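Local coordinates for protein proteolytically activated form of PPO4 Tyrosinase (Agaricus bisporus var. bisporus H97, PDB 4OUA) that is a copper-containing oxidase that probably hydroxylates monophenols to o-diphenols and oxidises these to o-quinones, the first step of melanin synthesis, at residues L30-L35 against E147-T152; S48-S53 against G57-P62; V285-S290 against D374-I379. All coordinates share one frame; numbering follows the deposited sequence.

Interaction 1. Residues L30-L35 against E147-T152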
ATOM      1  N   LEU A  30      -2.892  -9.750 -15.603  1.00 32.53           N
ATOM      2  CA  LEU A  30      -3.358  -8.372 -15.708  1.00 36.67           C
ATOM      3  C   LEU A  30      -2.531  -7.444 -14.832  1.00 32.47           C
ATOM      4  O   LEU A  30      -2.290  -6.291 -15.187  1.00 34.39           O
ATOM      5  CB  LEU A  30      -4.838  -8.272 -15.329  1.00 36.44           C
ATOM      6  CG  LEU A  30      -5.842  -8.799 -16.357  1.00 38.41           C
ATOM      7  CD1 LEU A  30      -7.269  -8.610 -15.862  1.00 36.11           C
ATOM      8  CD2 LEU A  30      -5.640  -8.111 -17.700  1.00 36.48           C
ATOM      9  N   TYR A  31      -2.092  -7.957 -13.688  1.00 32.72           N
ATOM     10  CA  TYR A  31      -1.310  -7.167 -12.745  1.00 31.34           C
ATOM     11  C   TYR A  31       0.096  -6.905 -13.284  1.00 27.87           C
ATOM     12  O   TYR A  31       0.610  -5.793 -13.185  1.00 26.49           O
ATOM     13  CB  TYR A  31      -1.242  -7.869 -11.387  1.00 26.69           C
ATOM     14  CG  TYR A  31      -0.701  -6.998 -10.277  1.00 28.14           C
ATOM     15  CD1 TYR A  31      -1.511  -6.063  -9.645  1.00 28.46           C
ATOM     16  CD2 TYR A  31       0.620  -7.109  -9.860  1.00 28.43           C
ATOM     17  CE1 TYR A  31      -1.023  -5.262  -8.630  1.00 27.73           C
ATOM     18  CE2 TYR A  31       1.118  -6.312  -8.845  1.00 28.46           C
ATOM     19  CZ  TYR A  31       0.291  -5.390  -8.234  1.00 31.61           C
ATOM     20  OH  TYR A  31       0.779  -4.592  -7.224  1.00 28.97           O
ATOM     21  N   ILE A  32       0.710  -7.936 -13.857  1.00 28.93           N
ATOM     22  CA  ILE A  32       2.049  -7.815 -14.426  1.00 29.70           C
ATOM     23  C   ILE A  32       2.055  -6.896 -15.644  1.00 33.34           C
ATOM     24  O   ILE A  32       3.006  -6.143 -15.863  1.00 31.65           O
ATOM     25  CB  ILE A  32       2.615  -9.188 -14.833  1.00 32.09           C
ATOM     26  CG1 ILE A  32       2.667 -10.127 -13.625  1.00 31.68           C
ATOM     27  CG2 ILE A  32       3.995  -9.032 -15.453  1.00 29.81           C
ATOM     28  CD1 ILE A  32       3.561  -9.641 -12.507  1.00 30.12           C
ATOM     29  N   ARG A  33       0.991  -6.963 -16.437  1.00 32.77           N
ATOM     30  CA  ARG A  33       0.866  -6.112 -17.613  1.00 33.16           C
ATOM     31  C   ARG A  33       0.594  -4.662 -17.224  1.00 36.46           C
ATOM     32  O   ARG A  33       1.249  -3.745 -17.718  1.00 34.08           O
ATOM     33  CB  ARG A  33      -0.245  -6.621 -18.532  1.00 30.80           C
ATOM     34  CG  ARG A  33       0.059  -7.947 -19.210  1.00 30.68           C
ATOM     35  CD  ARG A  33       1.310  -7.857 -20.070  1.00 30.98           C
ATOM     36  NE  ARG A  33       1.391  -8.951 -21.035  1.00 37.26           N
ATOM     37  CZ  ARG A  33       2.418  -9.151 -21.857  1.00 35.26           C
ATOM     38  NH1 ARG A  33       3.462  -8.333 -21.832  1.00 27.66           N
ATOM     39  NH2 ARG A  33       2.403 -10.172 -22.703  1.00 32.62           N
ATOM     40  N   ALA A  34      -0.377  -4.462 -16.336  1.00 34.21           N
ATOM     41  CA  ALA A  34      -0.796  -3.120 -15.945  1.00 30.81           C
ATOM     42  C   ALA A  34       0.284  -2.408 -15.144  1.00 34.22           C
ATOM     43  O   ALA A  34       0.475  -1.200 -15.280  1.00 41.68           O
ATOM     44  CB  ALA A  34      -2.090  -3.180 -15.150  1.00 33.62           C
ATOM     45  N   LEU A  35       0.991  -3.161 -14.307  1.00 32.02           N
ATOM     46  CA  LEU A  35       2.058  -2.594 -13.492  1.00 33.58           C
ATOM     47  C   LEU A  35       3.231  -2.149 -14.363  1.00 35.80           C
ATOM     48  O   LEU A  35       3.827  -1.096 -14.131  1.00 35.10           O
ATOM     49  CB  LEU A  35       2.524  -3.603 -12.441  1.00 27.50           C
ATOM     50  CG  LEU A  35       3.597  -3.121 -11.469  1.00 28.13           C
ATOM     51  CD1 LEU A  35       3.152  -1.852 -10.764  1.00 27.04           C
ATOM     52  CD2 LEU A  35       3.918  -4.210 -10.464  1.00 32.57           C
ATOM     53  N   GLU A 147      13.031 -13.213 -11.352  1.00 34.80           N
ATOM     54  CA  GLU A 147      13.329 -12.170 -12.331  1.00 35.86           C
ATOM     55  C   GLU A 147      12.346 -12.213 -13.496  1.00 35.11           C
ATOM     56  O   GLU A 147      11.945 -11.176 -14.021  1.00 37.42           O
ATOM     57  CB  GLU A 147      14.761 -12.314 -12.849  1.00 34.61           C
ATOM     58  CG  GLU A 147      15.830 -11.913 -11.850  1.00 28.19           C
ATOM     59  CD  GLU A 147      15.898 -10.413 -11.641  1.00 34.22           C
ATOM     60  OE1 GLU A 147      15.322  -9.669 -12.465  1.00 38.80           O
ATOM     61  OE2 GLU A 147      16.528  -9.979 -10.654  1.00 34.86           O
ATOM     62  N   GLN A 148      11.974 -13.423 -13.898  1.00 33.14           N
ATOM     63  CA  GLN A 148      10.980 -13.618 -14.947  1.00 31.32           C
ATOM     64  C   GLN A 148       9.765 -14.331 -14.362  1.00 38.51           C
ATOM     65  O   GLN A 148       9.904 -15.178 -13.479  1.00 37.28           O
ATOM     66  CB  GLN A 148      11.567 -14.424 -16.109  1.00 36.33           C
ATOM     67  CG  GLN A 148      12.868 -13.863 -16.674  1.00 41.24           C
ATOM     68  CD  GLN A 148      12.648 -12.729 -17.661  1.00 46.60           C
ATOM     69  OE1 GLN A 148      11.629 -12.680 -18.351  1.00 45.04           O
ATOM     70  NE2 GLN A 148      13.609 -11.815 -17.735  1.00 41.07           N
ATOM     71  N   VAL A 149       8.577 -13.985 -14.847  1.00 32.70           N
ATOM     72  CA  VAL A 149       7.348 -14.587 -14.340  1.00 29.46           C
ATOM     73  C   VAL A 149       6.447 -15.078 -15.468  1.00 33.71           C
ATOM     74  O   VAL A 149       6.398 -14.481 -16.542  1.00 33.13           O
ATOM     75  CB  VAL A 149       6.553 -13.597 -13.464  1.00 40.48           C
ATOM     76  CG1 VAL A 149       7.310 -13.294 -12.175  1.00 32.58           C
ATOM     77  CG2 VAL A 149       6.256 -12.319 -14.236  1.00 35.59           C
ATOM     78  N   LYS A 150       5.731 -16.168 -15.210  1.00 40.06           N
ATOM     79  CA  LYS A 150       4.830 -16.753 -16.195  1.00 36.86           C
ATOM     80  C   LYS A 150       3.469 -16.062 -16.214  1.00 41.86           C
ATOM     81  O   LYS A 150       2.787 -15.977 -15.192  1.00 33.41           O
ATOM     82  CB  LYS A 150       4.636 -18.247 -15.923  1.00 44.02           C
ATOM     83  CG  LYS A 150       5.895 -19.088 -16.036  1.00 47.12           C
ATOM     84  CD  LYS A 150       5.587 -20.548 -15.735  1.00 63.73           C
ATOM     85  CE  LYS A 150       6.831 -21.416 -15.818  1.00 75.34           C
ATOM     86  NZ  LYS A 150       6.531 -22.832 -15.466  1.00 62.45           N
ATOM     87  N   ILE A 151       3.077 -15.574 -17.386  1.00 41.34           N
ATOM     88  CA  ILE A 151       1.745 -15.016 -17.567  1.00 38.41           C
ATOM     89  C   ILE A 151       1.115 -15.580 -18.833  1.00 39.50           C
ATOM     90  O   ILE A 151       1.747 -16.341 -19.567  1.00 40.30           O
ATOM     91  CB  ILE A 151       1.771 -13.477 -17.649  1.00 31.31           C
ATOM     92  CG1 ILE A 151       2.573 -13.017 -18.865  1.00 35.80           C
ATOM     93  CG2 ILE A 151       2.344 -12.884 -16.373  1.00 33.64           C
ATOM     94  CD1 ILE A 151       2.605 -11.515 -19.038  1.00 33.84           C
ATOM     95  N   THR A 152      -0.139 -15.217 -19.078  1.00 32.43           N
ATOM     96  CA  THR A 152      -0.824 -15.636 -20.291  1.00 37.18           C
ATOM     97  C   THR A 152      -0.716 -14.545 -21.349  1.00 40.15           C
ATOM     98  O   THR A 152      -1.022 -13.380 -21.085  1.00 37.08           O
ATOM     99  CB  THR A 152      -2.306 -15.959 -20.027  1.00 39.34           C
ATOM    100  OG1 THR A 152      -2.401 -17.111 -19.180  1.00 48.83           O
ATOM    101  CG2 THR A 152      -3.032 -16.239 -21.332  1.00 31.94           C
TER

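Interaction 2. Residues S48-S53 against G57-P62. With NA (sodium ion), chain E.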
ATOM      1  N   SER A  48       0.760   7.898 -13.791  1.00 33.86           N
ATOM      2  CA  SER A  48       1.906   7.012 -13.958  1.00 39.60           C
ATOM      3  C   SER A  48       2.395   6.512 -12.606  1.00 40.20           C
ATOM      4  O   SER A  48       2.115   7.118 -11.571  1.00 38.14           O
ATOM      5  CB  SER A  48       3.043   7.720 -14.702  1.00 39.80           C
ATOM      6  OG  SER A  48       3.675   8.692 -13.885  1.00 36.62           O
ATOM      7  N   PHE A  49       3.128   5.403 -12.626  1.00 36.49           N
ATOM      8  CA  PHE A  49       3.677   4.809 -11.415  1.00 34.41           C
ATOM      9  C   PHE A  49       4.532   5.801 -10.631  1.00 35.11           C
ATOM     10  O   PHE A  49       4.537   5.788  -9.402  1.00 38.50           O
ATOM     11  CB  PHE A  49       4.507   3.570 -11.764  1.00 39.98           C
ATOM     12  CG  PHE A  49       5.102   2.877 -10.570  1.00 34.99           C
ATOM     13  CD1 PHE A  49       6.367   3.211 -10.116  1.00 34.54           C
ATOM     14  CD2 PHE A  49       4.398   1.889  -9.906  1.00 35.76           C
ATOM     15  CE1 PHE A  49       6.919   2.572  -9.020  1.00 33.53           C
ATOM     16  CE2 PHE A  49       4.943   1.247  -8.810  1.00 40.35           C
ATOM     17  CZ  PHE A  49       6.206   1.588  -8.367  1.00 34.15           C
ATOM     18  N   PHE A  50       5.248   6.662 -11.349  1.00 42.87           N
ATOM     19  CA  PHE A  50       6.159   7.610 -10.716  1.00 37.90           C
ATOM     20  C   PHE A  50       5.415   8.680  -9.923  1.00 36.33           C
ATOM     21  O   PHE A  50       5.749   8.949  -8.769  1.00 39.82           O
ATOM     22  CB  PHE A  50       7.057   8.270 -11.764  1.00 35.68           C
ATOM     23  CG  PHE A  50       8.058   9.226 -11.185  1.00 33.60           C
ATOM     24  CD1 PHE A  50       9.265   8.767 -10.686  1.00 30.07           C
ATOM     25  CD2 PHE A  50       7.791  10.584 -11.135  1.00 30.99           C
ATOM     26  CE1 PHE A  50      10.188   9.643 -10.150  1.00 30.79           C
ATOM     27  CE2 PHE A  50       8.711  11.465 -10.600  1.00 36.25           C
ATOM     28  CZ  PHE A  50       9.911  10.993 -10.107  1.00 35.29           C
ATOM     29  N   GLN A  51       4.412   9.291 -10.544  1.00 35.65           N
ATOM     30  CA  GLN A  51       3.643  10.343  -9.888  1.00 36.26           C
ATOM     31  C   GLN A  51       2.780   9.783  -8.763  1.00 35.69           C
ATOM     32  O   GLN A  51       2.545  10.454  -7.759  1.00 35.60           O
ATOM     33  CB  GLN A  51       2.771  11.086 -10.901  1.00 32.28           C
ATOM     34  CG  GLN A  51       3.545  12.042 -11.794  1.00 29.84           C
ATOM     35  CD  GLN A  51       4.203  13.162 -11.011  1.00 28.46           C
ATOM     36  OE1 GLN A  51       3.548  13.865 -10.242  1.00 34.42           O
ATOM     37  NE2 GLN A  51       5.507  13.329 -11.197  1.00 31.61           N
ATOM     38  N   LEU A  52       2.313   8.550  -8.937  1.00 35.24           N
ATOM     39  CA  LEU A  52       1.505   7.890  -7.918  1.00 33.36           C
ATOM     40  C   LEU A  52       2.333   7.596  -6.670  1.00 34.80           C
ATOM     41  O   LEU A  52       1.898   7.865  -5.550  1.00 38.45           O
ATOM     42  CB  LEU A  52       0.897   6.599  -8.470  1.00 31.77           C
ATOM     43  CG  LEU A  52      -0.212   6.767  -9.512  1.00 37.12           C
ATOM     44  CD1 LEU A  52      -0.664   5.415 -10.046  1.00 31.15           C
ATOM     45  CD2 LEU A  52      -1.391   7.535  -8.929  1.00 33.24           C
ATOM     46  N   SER A  53       3.525   7.043  -6.867  1.00 34.60           N
ATOM     47  CA  SER A  53       4.434   6.779  -5.760  1.00 32.92           C
ATOM     48  C   SER A  53       5.057   8.076  -5.264  1.00 37.44           C
ATOM     49  O   SER A  53       5.430   8.195  -4.097  1.00 44.40           O
ATOM     50  CB  SER A  53       5.528   5.796  -6.178  1.00 29.48           C
ATOM     51  OG  SER A  53       4.976   4.536  -6.514  1.00 26.60           O
ATOM     52  N   GLY A  57       6.364  10.541  -0.896  1.00 40.15           N
ATOM     53  CA  GLY A  57       7.490  11.380  -0.525  1.00 40.12           C
ATOM     54  C   GLY A  57       7.926  12.297  -1.651  1.00 40.19           C
ATOM     55  O   GLY A  57       7.145  13.119  -2.129  1.00 47.03           O
ATOM     56  N   LEU A  58       9.180  12.159  -2.070  1.00 38.56           N
ATOM     57  CA  LEU A  58       9.696  12.929  -3.196  1.00 38.51           C
ATOM     58  C   LEU A  58       9.048  12.485  -4.504  1.00 40.86           C
ATOM     59  O   LEU A  58       8.670  11.323  -4.651  1.00 41.71           O
ATOM     60  CB  LEU A  58      11.217  12.791  -3.291  1.00 36.01           C
ATOM     61  CG  LEU A  58      12.045  13.498  -2.218  1.00 41.60           C
ATOM     62  CD1 LEU A  58      13.508  13.101  -2.326  1.00 44.32           C
ATOM     63  CD2 LEU A  58      11.889  15.004  -2.337  1.00 43.56           C
ATOM     64  N   PRO A  59       8.915  13.416  -5.460  1.00 42.79           N
ATOM     65  CA  PRO A  59       9.325  14.812  -5.287  1.00 43.80           C
ATOM     66  C   PRO A  59       8.316  15.607  -4.467  1.00 43.70           C
ATOM     67  O   PRO A  59       7.179  15.169  -4.300  1.00 46.63           O
ATOM     68  CB  PRO A  59       9.389  15.332  -6.723  1.00 46.61           C
ATOM     69  CG  PRO A  59       8.359  14.530  -7.439  1.00 43.07           C
ATOM     70  CD  PRO A  59       8.398  13.158  -6.816  1.00 46.53           C
ATOM     71  N   PHE A  60       8.727  16.763  -3.960  1.00 44.82           N
ATOM     72  CA  PHE A  60       7.833  17.605  -3.179  1.00 37.88           C
ATOM     73  C   PHE A  60       7.004  18.508  -4.085  1.00 42.29           C
ATOM     74  O   PHE A  60       7.185  19.724  -4.097  1.00 49.46           O
ATOM     75  CB  PHE A  60       8.624  18.443  -2.177  1.00 40.59           C
ATOM     76  CG  PHE A  60       9.375  17.626  -1.162  1.00 44.35           C
ATOM     77  CD1 PHE A  60       8.997  16.324  -0.883  1.00 39.72           C
ATOM     78  CD2 PHE A  60      10.457  18.163  -0.486  1.00 38.44           C
ATOM     79  CE1 PHE A  60       9.684  15.573   0.050  1.00 39.38           C
ATOM     80  CE2 PHE A  60      11.149  17.417   0.445  1.00 39.55           C
ATOM     81  CZ  PHE A  60      10.762  16.120   0.714  1.00 39.77           C
ATOM     82  N   THR A  61       6.096  17.904  -4.844  1.00 48.65           N
ATOM     83  CA  THR A  61       5.247  18.647  -5.771  1.00 45.82           C
ATOM     84  C   THR A  61       3.787  18.230  -5.641  1.00 41.70           C
ATOM     85  O   THR A  61       3.492  17.087  -5.294  1.00 43.82           O
ATOM     86  CB  THR A  61       5.695  18.446  -7.233  1.00 43.24           C
ATOM     87  OG1 THR A  61       5.609  17.056  -7.575  1.00 43.33           O
ATOM     88  CG2 THR A  61       7.127  18.925  -7.427  1.00 38.27           C
ATOM     89  N   PRO A  62       2.866  19.164  -5.922  1.00 47.43           N
ATOM     90  CA  PRO A  62       1.422  18.905  -5.896  1.00 46.68           C
ATOM     91  C   PRO A  62       1.018  17.837  -6.909  1.00 45.96           C
ATOM     92  O   PRO A  62       1.599  17.776  -7.993  1.00 45.92           O
ATOM     93  CB  PRO A  62       0.813  20.264  -6.265  1.00 42.48           C
ATOM     94  CG  PRO A  62       1.882  21.262  -5.968  1.00 37.83           C
ATOM     95  CD  PRO A  62       3.169  20.563  -6.264  1.00 44.79           C
TER
HETATM   96 NA    NA E 403       5.584  13.957  -3.580  1.00 41.51          NA
HETATM   97  O   HOH W   1       3.623  14.340  -4.872  1.00 38.62           O
HETATM   98  O   HOH W   2       4.674  15.507  -2.341  1.00 39.52           O

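Interaction 3. Residues V285-S290 against D374-I379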
ATOM      1  N   VAL A 285      -1.690  -3.462   5.402  1.00 28.27           N
ATOM      2  CA  VAL A 285      -1.818  -2.508   6.495  1.00 23.56           C
ATOM      3  C   VAL A 285      -3.258  -2.022   6.573  1.00 27.71           C
ATOM      4  O   VAL A 285      -3.790  -1.786   7.657  1.00 34.56           O
ATOM      5  CB  VAL A 285      -0.877  -1.304   6.319  1.00 27.80           C
ATOM      6  CG1 VAL A 285      -1.228  -0.200   7.307  1.00 24.06           C
ATOM      7  CG2 VAL A 285       0.573  -1.739   6.477  1.00 25.82           C
ATOM      8  N   ASP A 286      -3.885  -1.886   5.410  1.00 29.37           N
ATOM      9  CA  ASP A 286      -5.274  -1.463   5.339  1.00 27.10           C
ATOM     10  C   ASP A 286      -6.197  -2.586   5.793  1.00 28.32           C
ATOM     11  O   ASP A 286      -7.263  -2.335   6.354  1.00 32.60           O
ATOM     12  CB  ASP A 286      -5.631  -1.024   3.919  1.00 26.89           C
ATOM     13  CG  ASP A 286      -7.001  -0.387   3.835  1.00 29.09           C
ATOM     14  OD1 ASP A 286      -7.100   0.837   4.053  1.00 29.40           O
ATOM     15  OD2 ASP A 286      -7.978  -1.111   3.550  1.00 32.60           O
ATOM     16  N   ARG A 287      -5.780  -3.826   5.550  1.00 26.66           N
ATOM     17  CA  ARG A 287      -6.556  -4.986   5.971  1.00 25.89           C
ATOM     18  C   ARG A 287      -6.577  -5.084   7.490  1.00 27.27           C
ATOM     19  O   ARG A 287      -7.569  -5.504   8.084  1.00 25.02           O
ATOM     20  CB  ARG A 287      -5.992  -6.272   5.368  1.00 25.01           C
ATOM     21  CG  ARG A 287      -6.857  -7.497   5.618  1.00 27.81           C
ATOM     22  CD  ARG A 287      -6.288  -8.730   4.942  1.00 27.13           C
ATOM     23  NE  ARG A 287      -5.120  -9.244   5.648  1.00 35.48           N
ATOM     24  CZ  ARG A 287      -5.144 -10.296   6.460  1.00 29.90           C
ATOM     25  NH1 ARG A 287      -6.277 -10.953   6.662  1.00 36.98           N
ATOM     26  NH2 ARG A 287      -4.035 -10.694   7.064  1.00 33.89           N
ATOM     27  N   HIS A 288      -5.466  -4.698   8.110  1.00 30.86           N
ATOM     28  CA  HIS A 288      -5.369  -4.660   9.562  1.00 30.54           C
ATOM     29  C   HIS A 288      -6.389  -3.678  10.122  1.00 34.43           C
ATOM     30  O   HIS A 288      -7.056  -3.956  11.120  1.00 35.16           O
ATOM     31  CB  HIS A 288      -3.955  -4.270  10.000  1.00 24.46           C
ATOM     32  CG  HIS A 288      -2.933  -5.337   9.763  1.00 24.83           C
ATOM     33  ND1 HIS A 288      -1.579  -5.112   9.889  1.00 20.45           N
ATOM     34  CD2 HIS A 288      -3.067  -6.641   9.416  1.00 21.64           C
ATOM     35  CE1 HIS A 288      -0.922  -6.229   9.628  1.00 19.82           C
ATOM     36  NE2 HIS A 288      -1.802  -7.171   9.337  1.00 25.27           N
ATOM     37  N   LEU A 289      -6.506  -2.530   9.464  1.00 30.78           N
ATOM     38  CA  LEU A 289      -7.470  -1.515   9.861  1.00 33.58           C
ATOM     39  C   LEU A 289      -8.893  -2.056   9.772  1.00 34.66           C
ATOM     40  O   LEU A 289      -9.717  -1.799  10.647  1.00 36.95           O
ATOM     41  CB  LEU A 289      -7.318  -0.267   8.991  1.00 29.00           C
ATOM     42  CG  LEU A 289      -8.197   0.927   9.358  1.00 25.59           C
ATOM     43  CD1 LEU A 289      -7.946   1.347  10.794  1.00 25.60           C
ATOM     44  CD2 LEU A 289      -7.938   2.080   8.406  1.00 34.89           C
ATOM     45  N   SER A 290      -9.173  -2.812   8.714  1.00 34.15           N
ATOM     46  CA  SER A 290     -10.486  -3.424   8.532  1.00 32.42           C
ATOM     47  C   SER A 290     -10.765  -4.453   9.623  1.00 30.60           C
ATOM     48  O   SER A 290     -11.868  -4.512  10.162  1.00 28.17           O
ATOM     49  CB  SER A 290     -10.596  -4.080   7.153  1.00 27.25           C
ATOM     50  OG  SER A 290     -10.571  -3.113   6.119  1.00 30.12           O
ATOM     51  N   ASP A 374      -7.066 -14.665  16.527  1.00 32.63           N
ATOM     52  CA  ASP A 374      -6.505 -15.602  17.499  1.00 35.62           C
ATOM     53  C   ASP A 374      -5.901 -16.834  16.834  1.00 34.29           C
ATOM     54  O   ASP A 374      -4.799 -17.261  17.175  1.00 31.06           O
ATOM     55  CB  ASP A 374      -7.578 -16.045  18.495  1.00 35.39           C
ATOM     56  CG  ASP A 374      -7.958 -14.952  19.466  1.00 35.87           C
ATOM     57  OD1 ASP A 374      -7.059 -14.199  19.893  1.00 33.55           O
ATOM     58  OD2 ASP A 374      -9.157 -14.852  19.805  1.00 39.81           O
ATOM     59  N   ARG A 375      -6.636 -17.399  15.885  1.00 32.79           N
ATOM     60  CA  ARG A 375      -6.241 -18.637  15.229  1.00 29.58           C
ATOM     61  C   ARG A 375      -5.108 -18.429  14.227  1.00 44.31           C
ATOM     62  O   ARG A 375      -4.366 -19.361  13.916  1.00 46.14           O
ATOM     63  CB  ARG A 375      -7.455 -19.260  14.534  1.00 39.79           C
ATOM     64  CG  ARG A 375      -7.133 -20.387  13.570  1.00 39.61           C
ATOM     65  CD  ARG A 375      -8.404 -21.053  13.075  1.00 35.59           C
ATOM     66  NE  ARG A 375      -9.412 -20.075  12.679  1.00 41.19           N
ATOM     67  CZ  ARG A 375     -10.538 -19.849  13.349  1.00 40.27           C
ATOM     68  NH1 ARG A 375     -10.809 -20.539  14.448  1.00 37.10           N
ATOM     69  NH2 ARG A 375     -11.398 -18.937  12.915  1.00 43.91           N
ATOM     70  N   ARG A 376      -4.966 -17.202  13.733  1.00 42.59           N
ATOM     71  CA  ARG A 376      -3.991 -16.923  12.685  1.00 36.92           C
ATOM     72  C   ARG A 376      -2.718 -16.263  13.213  1.00 35.15           C
ATOM     73  O   ARG A 376      -1.619 -16.571  12.752  1.00 39.89           O
ATOM     74  CB  ARG A 376      -4.621 -16.043  11.602  1.00 40.15           C
ATOM     75  CG  ARG A 376      -3.742 -15.831  10.378  1.00 35.34           C
ATOM     76  CD  ARG A 376      -4.531 -15.189   9.248  1.00 41.41           C
ATOM     77  NE  ARG A 376      -3.741 -15.040   8.029  1.00 44.15           N
ATOM     78  CZ  ARG A 376      -3.605 -15.986   7.105  1.00 41.34           C
ATOM     79  NH1 ARG A 376      -4.199 -17.161   7.263  1.00 40.48           N
ATOM     80  NH2 ARG A 376      -2.870 -15.762   6.023  1.00 38.83           N
ATOM     81  N   TYR A 377      -2.862 -15.359  14.177  1.00 34.39           N
ATOM     82  CA  TYR A 377      -1.712 -14.619  14.690  1.00 34.63           C
ATOM     83  C   TYR A 377      -1.453 -14.896  16.168  1.00 40.01           C
ATOM     84  O   TYR A 377      -0.610 -14.249  16.789  1.00 41.17           O
ATOM     85  CB  TYR A 377      -1.908 -13.117  14.475  1.00 32.88           C
ATOM     86  CG  TYR A 377      -2.221 -12.744  13.044  1.00 35.62           C
ATOM     87  CD1 TYR A 377      -1.218 -12.687  12.087  1.00 33.39           C
ATOM     88  CD2 TYR A 377      -3.519 -12.448  12.653  1.00 33.64           C
ATOM     89  CE1 TYR A 377      -1.499 -12.348  10.778  1.00 38.08           C
ATOM     90  CE2 TYR A 377      -3.810 -12.108  11.349  1.00 36.12           C
ATOM     91  CZ  TYR A 377      -2.797 -12.059  10.415  1.00 38.05           C
ATOM     92  OH  TYR A 377      -3.082 -11.721   9.113  1.00 38.29           O
ATOM     93  N   GLY A 378      -2.177 -15.859  16.726  1.00 39.93           N
ATOM     94  CA  GLY A 378      -2.018 -16.202  18.126  1.00 32.94           C
ATOM     95  C   GLY A 378      -1.503 -17.611  18.347  1.00 30.53           C
ATOM     96  O   GLY A 378      -1.575 -18.131  19.459  1.00 39.51           O
ATOM     97  N   ILE A 379      -0.981 -18.231  17.293  1.00 34.32           N
ATOM     98  CA  ILE A 379      -0.454 -19.589  17.396  1.00 40.85           C
ATOM     99  C   ILE A 379       0.989 -19.667  16.899  1.00 47.06           C
ATOM    100  O   ILE A 379       1.566 -18.658  16.490  1.00 47.54           O
ATOM    101  CB  ILE A 379      -1.325 -20.594  16.612  1.00 44.87           C
ATOM    102  CG1 ILE A 379      -1.267 -20.309  15.111  1.00 49.13           C
ATOM    103  CG2 ILE A 379      -2.763 -20.551  17.108  1.00 36.15           C
ATOM    104  CD1 ILE A 379      -2.047 -21.304  14.279  1.00 52.04           C
TER

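Interaction 1. Residues L30-L35 against E147-T152
Ile32 meets Val149 and Ile151 where helix 25-39 lies against one face of a two-stranded antiparallel β-hairpin, strand 148-152 paired with strand 158-162. The helix and strand segments run crosswise, 102° between their directions and 8.9 Å apart at the closest point of their axes, and the core of the meeting is apolar. Followed outward, Ile32 divides its contacts. Its CB lies 4.0 Å from Ile151 CG2, and CG1 touches the same methyl at 3.9 Å. The other branch, CG2, stands anti to the backbone N and reaches Val149 CG2 at 4.2 Å, while the terminal CD1 of Ile32 returns to that same Val149 methyl. One isoleucine thus bridges two strand residues whose side chains emerge on the same face, two positions apart. Beyond the segments, Pro164 also touches Ile32, and Thr152 N donates to Thr29 OG1, tying the end of the strand to the helix. Arg33 extends the contact with a charged group: its chain sets off to the side of the strand and bends at chi2 (-60°), which brings its end to Ile151. Ile151 CD1 lies 3.4 Å above one face of the Arg33 guanidinium, displaced toward its rim and nearest to NE.

Interaction 2. Residues S48-S53 against G57-P62
Phe50 and Pro59 join the short helix 49-54 to the loop that follows it, a sodium-binding loop with a cis peptide bond before Pro59. The two side chains cross at a slant, and the aromatic ring approaches through CE2, 4.2 Å from Pro59 CD. With CG anti to the backbone N (chi1 -178°), Phe50 swings its ring out from the side of the helix to the proline. Gln51 NE2 lies at the edge of this ring, in its plane, and donates to Gln43 O, while the ring of Phe274 also meets Phe50. Ser48 caps the start of the helix through a weak bond from Gln51 N to Ser48 OG. Farther along, Ser53 has its hydroxyl bound to Ala273 O, and Ser53 O lies 4.1 Å from Gly57 N, a contact without a hydrogen bond. The loop directly follows the copper ligand His56 and turns two backbone carbonyls onto the sodium ion, Gly57 O at 2.3 Å and Pro59 O at 2.1 Å; Gly54 O, from the end of the helix, and two waters bring the modelled ligands to five. One of these waters, 2.4 Å from the ion, also donates to Thr61 O at 2.8 Å.

Interaction 3. Residues V285-S290 against D374-I379
Arg287 and Tyr377 meet edge to edge, the guanidinium NH2 directed at the phenol OH. At 2.5 Å between Arg287 NH2 and Tyr377 OH, the pair is modelled too close for the length of this hydrogen bond to be read literally. Guanidinium and ring planes stand 44° apart. A bend at chi3 (75°) turns the otherwise extended Arg287 chain so that NH2 faces the tyrosine. Over one face of the Tyr377 ring, Arg376 CG sits 3.8 Å above its centre, and the Arg376 guanidinium has the phenol OH at its edge. Outside the two segments, the carboxylate of Asp132 binds all three directly: salt bridges to Arg287 NH2 and Arg376 NH2, and a hydrogen bond with Tyr377 OH. Asp353 pairs with Arg287 NH1 and Asn284 OD1 accepts from Arg287 NE, fixing the rotation of the guanidinium. A leucine in place of Arg287 would probably leave Tyr377 OH without this donor and deprive Asp132 and Asp353 of a salt-bridge partner. The cluster joins the middle of helix 277-295 to the C-terminal end of helix 362-377, with helix 201-224 alongside, contributing Tyr220 against Tyr377 and Thr219, Met222 and Leu223 against His288.

Interactions 1 and 2, their centres 24 Å apart, touch directly where Leu35 CD1 of helix 25-39 lies 4.0 Å from Phe49 CD2 of helix 49-54. Interaction 2 is nested within the chain loop that interaction 1 closes. Interaction 3 stands apart, its nearest atoms about 13 Å from interaction 1 and about 15 Å from interaction 2, on the opposite side of the chain's centre from the latter. Interaction 2 holds the sodium ion through Gly57 and Pro59, and Gly57 directly follows the copper ligand His56, whereas the side chain of Arg287, on the helix that carries the copper ligand His282, stays about 14 Å from a copper ion. Interaction 1 lies away from the metal sites.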